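Local structure of CghA (Chaetomium globosum, 6KBC) at residues W49-M54 and F62-F67. The protein is a fungal protein of the Diels-Alderase family, built from two calycin-like beta domains, and holds the ligand WK1 in a pocket. Numbering follows the deposited sequence.
Sequences WLFDAM and FTVSFF. With WK1 ((2S)-3-[(2S,4E)-4-[[(1R,2S,4aR,6S,8R,8aS)-2-[(E)-but-2-en-2-yl]-6,8-dimethyl-1,2,4a,5,6,7,8,8a-octahydronaphthalen-1-yl]-oxidanyl-methylidene]-3,5-bis(oxidanylidene)pyrrolidin-2-yl]-2-methyl-2-oxidanyl-propanoic acid), chain B.
Asp52 OD2 has two partners: a water that donates to it at 2.7 Å and also bonds Thr63 OG1 on the partner strand, and Arg246 from the C-terminal half, whose NE makes a salt bridge to it. The other carboxylate oxygen, OD1, takes the backbone N-H of Gly225, so both oxygens of this buried acid are engaged. Residues 49-54 and 62-67 are the two arms of an antiparallel beta hairpin in the calycin-type N-terminal domain, flanked by strands 223-231 and 77-85. Six backbone hydrogen bonds tie the arms, running from Trp49 N to Phe66 O (3.0 Å) at one end to Phe62 N to Ala53 O at the other, the latter bent, with an N-H...O angle of 136°. Leu50, Asp52, Thr63 and Ser65 share the face that carries the pocket. There Ser65 OG, turned beside its own backbone N and opposite the carbonyl carbon (chi1 -72°), donates to WK1 O5 at 2.7 Å. Leu50 CD1 packs against that hydroxyl oxygen and lies 3.9 Å from WK1 C13. On the reverse face Phe51 and Phe66 meet rim to rim, planes at 87°, with CD1 of Phe51 3.7 Å from CE1 of Phe66; Phe135 packs against both rings and stacks on Trp49.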
ATOM      1  N   TRP A  49      -1.384   2.531   8.225  1.00 26.28           N
ATOM      2  CA  TRP A  49      -2.520   3.122   7.533  1.00 28.64           C
ATOM      3  C   TRP A  49      -1.962   3.838   6.315  1.00 25.19           C
ATOM      4  O   TRP A  49      -1.187   4.789   6.459  1.00 27.70           O
ATOM      5  CB  TRP A  49      -3.276   4.110   8.431  1.00 29.15           C
ATOM      6  CG  TRP A  49      -3.904   3.488   9.651  1.00 30.87           C
ATOM      7  CD1 TRP A  49      -5.223   3.163   9.822  1.00 30.07           C
ATOM      8  CD2 TRP A  49      -3.240   3.118  10.859  1.00 31.52           C
ATOM      9  NE1 TRP A  49      -5.416   2.625  11.069  1.00 31.80           N
ATOM     10  CE2 TRP A  49      -4.214   2.581  11.723  1.00 32.44           C
ATOM     11  CE3 TRP A  49      -1.913   3.185  11.296  1.00 27.99           C
ATOM     12  CZ2 TRP A  49      -3.903   2.114  12.997  1.00 34.23           C
ATOM     13  CZ3 TRP A  49      -1.608   2.721  12.563  1.00 32.07           C
ATOM     14  CH2 TRP A  49      -2.596   2.190  13.394  1.00 34.37           C
ATOM     15  N   LEU A  50      -2.331   3.376   5.126  1.00 24.94           N
ATOM     16  CA  LEU A  50      -1.779   3.912   3.887  1.00 25.08           C
ATOM     17  C   LEU A  50      -2.848   4.674   3.120  1.00 23.41           C
ATOM     18  O   LEU A  50      -3.973   4.191   2.964  1.00 25.66           O
ATOM     19  CB  LEU A  50      -1.214   2.792   2.997  1.00 24.77           C
ATOM     20  CG  LEU A  50      -0.658   3.150   1.605  1.00 23.66           C
ATOM     21  CD1 LEU A  50       0.466   2.166   1.234  1.00 23.87           C
ATOM     22  CD2 LEU A  50      -1.750   3.151   0.512  1.00 22.10           C
ATOM     23  N   PHE A  51      -2.477   5.842   2.598  1.00 25.70           N
ATOM     24  CA  PHE A  51      -3.364   6.657   1.774  1.00 26.09           C
ATOM     25  C   PHE A  51      -2.570   7.117   0.565  1.00 21.51           C
ATOM     26  O   PHE A  51      -1.447   7.595   0.713  1.00 24.09           O
ATOM     27  CB  PHE A  51      -3.900   7.895   2.520  1.00 27.01           C
ATOM     28  CG  PHE A  51      -4.619   7.583   3.808  1.00 26.11           C
ATOM     29  CD1 PHE A  51      -3.909   7.351   4.975  1.00 29.63           C
ATOM     30  CD2 PHE A  51      -6.006   7.559   3.851  1.00 25.15           C
ATOM     31  CE1 PHE A  51      -4.583   7.073   6.170  1.00 29.83           C
ATOM     32  CE2 PHE A  51      -6.684   7.287   5.037  1.00 28.49           C
ATOM     33  CZ  PHE A  51      -5.967   7.043   6.195  1.00 28.81           C
ATOM     34  N   ASP A  52      -3.148   7.012  -0.626  1.00 23.89           N
ATOM     35  CA  ASP A  52      -2.387   7.453  -1.782  1.00 26.27           C
ATOM     36  C   ASP A  52      -3.300   8.106  -2.806  1.00 23.89           C
ATOM     37  O   ASP A  52      -4.529   8.108  -2.683  1.00 24.78           O
ATOM     38  CB  ASP A  52      -1.589   6.307  -2.433  1.00 24.54           C
ATOM     39  CG  ASP A  52      -2.462   5.145  -2.860  1.00 29.00           C
ATOM     40  OD1 ASP A  52      -3.671   5.366  -3.123  1.00 28.44           O
ATOM     41  OD2 ASP A  52      -1.936   4.005  -2.950  1.00 30.10           O
ATOM     42  N   ALA A  53      -2.668   8.649  -3.839  1.00 23.22           N
ATOM     43  CA  ALA A  53      -3.392   9.323  -4.899  1.00 23.92           C
ATOM     44  C   ALA A  53      -2.455   9.412  -6.087  1.00 23.98           C
ATOM     45  O   ALA A  53      -1.261   9.646  -5.916  1.00 26.40           O
ATOM     46  CB  ALA A  53      -3.818  10.725  -4.463  1.00 23.34           C
ATOM     47  N   MET A  54      -2.982   9.222  -7.288  1.00 21.71           N
ATOM     48  CA  MET A  54      -2.163   9.574  -8.430  1.00 29.06           C
ATOM     49  C   MET A  54      -3.046  10.109  -9.528  1.00 28.11           C
ATOM     50  O   MET A  54      -4.221   9.759  -9.611  1.00 24.68           O
ATOM     51  CB  MET A  54      -1.373   8.391  -8.950  1.00 26.86           C
ATOM     52  CG  MET A  54      -2.238   7.304  -9.515  1.00 30.26           C
ATOM     53  SD  MET A  54      -1.079   6.046 -10.059  1.00 38.06           S
ATOM     54  CE  MET A  54      -0.325   6.851 -11.454  1.00 25.95           C
ATOM     55  N   PHE A  62       1.328  10.253  -5.194  1.00 22.09           N
ATOM     56  CA  PHE A  62       1.547  10.619  -3.808  1.00 24.91           C
ATOM     57  C   PHE A  62       1.158   9.434  -2.947  1.00 20.65           C
ATOM     58  O   PHE A  62       0.146   8.787  -3.200  1.00 23.48           O
ATOM     59  CB  PHE A  62       0.708  11.850  -3.403  1.00 23.92           C
ATOM     60  CG  PHE A  62       0.890  12.243  -1.963  1.00 22.69           C
ATOM     61  CD1 PHE A  62       1.899  13.109  -1.598  1.00 23.07           C
ATOM     62  CD2 PHE A  62       0.063  11.725  -0.977  1.00 27.28           C
ATOM     63  CE1 PHE A  62       2.097  13.449  -0.273  1.00 26.85           C
ATOM     64  CE2 PHE A  62       0.242  12.070   0.357  1.00 27.94           C
ATOM     65  CZ  PHE A  62       1.263  12.928   0.709  1.00 25.64           C
ATOM     66  N   THR A  63       1.948   9.169  -1.921  1.00 25.17           N
ATOM     67  CA  THR A  63       1.570   8.120  -0.994  1.00 24.16           C
ATOM     68  C   THR A  63       2.133   8.474   0.370  1.00 24.29           C
ATOM     69  O   THR A  63       3.219   9.049   0.480  1.00 25.50           O
ATOM     70  CB  THR A  63       2.055   6.736  -1.458  1.00 23.74           C
ATOM     71  OG1 THR A  63       1.470   5.720  -0.629  1.00 24.82           O
ATOM     72  CG2 THR A  63       3.584   6.627  -1.409  1.00 25.64           C
ATOM     73  N   VAL A  64       1.362   8.164   1.398  1.00 24.26           N
ATOM     74  CA  VAL A  64       1.800   8.317   2.773  1.00 26.42           C
ATOM     75  C   VAL A  64       1.410   7.050   3.511  1.00 26.64           C
ATOM     76  O   VAL A  64       0.307   6.522   3.324  1.00 29.11           O
ATOM     77  CB  VAL A  64       1.179   9.576   3.428  1.00 27.32           C
ATOM     78  CG1 VAL A  64      -0.346   9.543   3.327  1.00 24.62           C
ATOM     79  CG2 VAL A  64       1.626   9.710   4.863  1.00 26.84           C
ATOM     80  N   SER A  65       2.328   6.535   4.314  1.00 25.99           N
ATOM     81  CA  SER A  65       2.021   5.451   5.229  1.00 29.63           C
ATOM     82  C   SER A  65       2.205   5.994   6.633  1.00 29.60           C
ATOM     83  O   SER A  65       3.281   6.500   6.965  1.00 31.43           O
ATOM     84  CB  SER A  65       2.916   4.225   4.984  1.00 28.82           C
ATOM     85  OG  SER A  65       2.544   3.581   3.777  1.00 27.23           O
ATOM     86  N   PHE A  66       1.142   5.936   7.429  1.00 28.39           N
ATOM     87  CA  PHE A  66       1.223   6.238   8.848  1.00 31.43           C
ATOM     88  C   PHE A  66       1.617   4.960   9.578  1.00 32.28           C
ATOM     89  O   PHE A  66       0.881   3.967   9.539  1.00 29.52           O
ATOM     90  CB  PHE A  66      -0.105   6.772   9.371  1.00 30.30           C
ATOM     91  CG  PHE A  66      -0.504   8.102   8.783  1.00 35.42           C
ATOM     92  CD1 PHE A  66      -1.155   8.166   7.561  1.00 33.08           C
ATOM     93  CD2 PHE A  66      -0.235   9.288   9.459  1.00 35.79           C
ATOM     94  CE1 PHE A  66      -1.542   9.398   7.015  1.00 33.83           C
ATOM     95  CE2 PHE A  66      -0.619  10.520   8.921  1.00 34.58           C
ATOM     96  CZ  PHE A  66      -1.268  10.570   7.698  1.00 35.10           C
ATOM     97  N   PHE A  67       2.770   4.992  10.240  1.00 31.91           N
ATOM     98  CA  PHE A  67       3.362   3.820  10.863  1.00 36.51           C
ATOM     99  C   PHE A  67       3.329   3.923  12.383  1.00 38.26           C
ATOM    100  O   PHE A  67       3.621   4.979  12.952  1.00 34.80           O
ATOM    101  CB  PHE A  67       4.824   3.644  10.439  1.00 33.58           C
ATOM    102  CG  PHE A  67       5.014   3.133   9.041  1.00 37.20           C
ATOM    103  CD1 PHE A  67       4.409   1.957   8.625  1.00 35.81           C
ATOM    104  CD2 PHE A  67       5.848   3.802   8.157  1.00 36.51           C
ATOM    105  CE1 PHE A  67       4.617   1.466   7.334  1.00 36.31           C
ATOM    106  CE2 PHE A  67       6.061   3.318   6.872  1.00 34.86           C
ATOM    107  CZ  PHE A  67       5.446   2.149   6.462  1.00 33.28           C
TER
HETATM  108  O   WK1 B 501      10.665   5.284   3.511  1.00 42.02           O
HETATM  109  C17 WK1 B 501       9.748   5.285   2.731  1.00 40.34           C
HETATM  110  O1  WK1 B 501       9.265   6.298   2.309  1.00 35.21           O
HETATM  111  C19 WK1 B 501       9.182   4.012   2.249  1.00 35.90           C
HETATM  112  O2  WK1 B 501       9.899   2.908   2.687  1.00 39.32           O
HETATM  113  C18 WK1 B 501       9.265   3.981   0.754  1.00 35.48           C
HETATM  114  C20 WK1 B 501       7.797   3.999   2.832  1.00 35.40           C
HETATM  115  C22 WK1 B 501       6.944   3.002   2.158  1.00 33.71           C
HETATM  116  N   WK1 B 501       5.529   2.985   2.477  1.00 34.23           N
HETATM  117  C21 WK1 B 501       5.135   1.732   2.679  1.00 36.07           C
HETATM  118  O5  WK1 B 501       3.890   1.424   2.960  1.00 32.29           O
HETATM  119  C23 WK1 B 501       7.307   1.609   2.286  1.00 41.42           C
HETATM  120  O4  WK1 B 501       8.513   1.109   2.107  1.00 36.88           O
HETATM  121  C24 WK1 B 501       6.220   0.743   2.586  1.00 39.24           C
HETATM  122  C16 WK1 B 501       6.257  -0.707   2.739  1.00 39.12           C
HETATM  123  O3  WK1 B 501       7.381  -1.290   2.577  1.00 41.47           O
HETATM  124  C9  WK1 B 501       5.015  -1.472   2.932  1.00 38.30           C
HETATM  125  C8  WK1 B 501       4.555  -1.631   1.455  1.00 36.98           C
HETATM  126  C12 WK1 B 501       4.725  -0.468   0.499  1.00 35.88           C
HETATM  127  C13 WK1 B 501       3.760   0.386   0.241  1.00 34.46           C
HETATM  128  C90 WK1 B 501       3.961   1.525  -0.700  1.00 36.67           C
HETATM  129  C14 WK1 B 501       6.027  -0.259  -0.188  1.00 41.16           C
HETATM  130  C7  WK1 B 501       5.227  -2.792   0.784  1.00 39.80           C
HETATM  131  C6  WK1 B 501       5.180  -3.964   1.358  1.00 38.20           C
HETATM  132  C3  WK1 B 501       4.713  -4.006   2.778  1.00 38.41           C
HETATM  133  C4  WK1 B 501       5.188  -2.827   3.601  1.00 40.09           C
HETATM  134  C5  WK1 B 501       4.404  -2.852   4.899  1.00 43.32           C
HETATM  135  C11 WK1 B 501       4.949  -1.831   5.848  1.00 41.11           C
HETATM  136  C2  WK1 B 501       4.891  -5.314   3.503  1.00 38.30           C
HETATM  137  C1  WK1 B 501       3.896  -5.279   4.620  1.00 38.08           C
HETATM  138  C10 WK1 B 501       3.729  -6.564   5.361  1.00 40.88           C
HETATM  139  C   WK1 B 501       4.334  -4.208   5.572  1.00 40.47           C
HETATM  140  O   HOH W   1       0.699   3.855  -2.278  1.00 24.34           O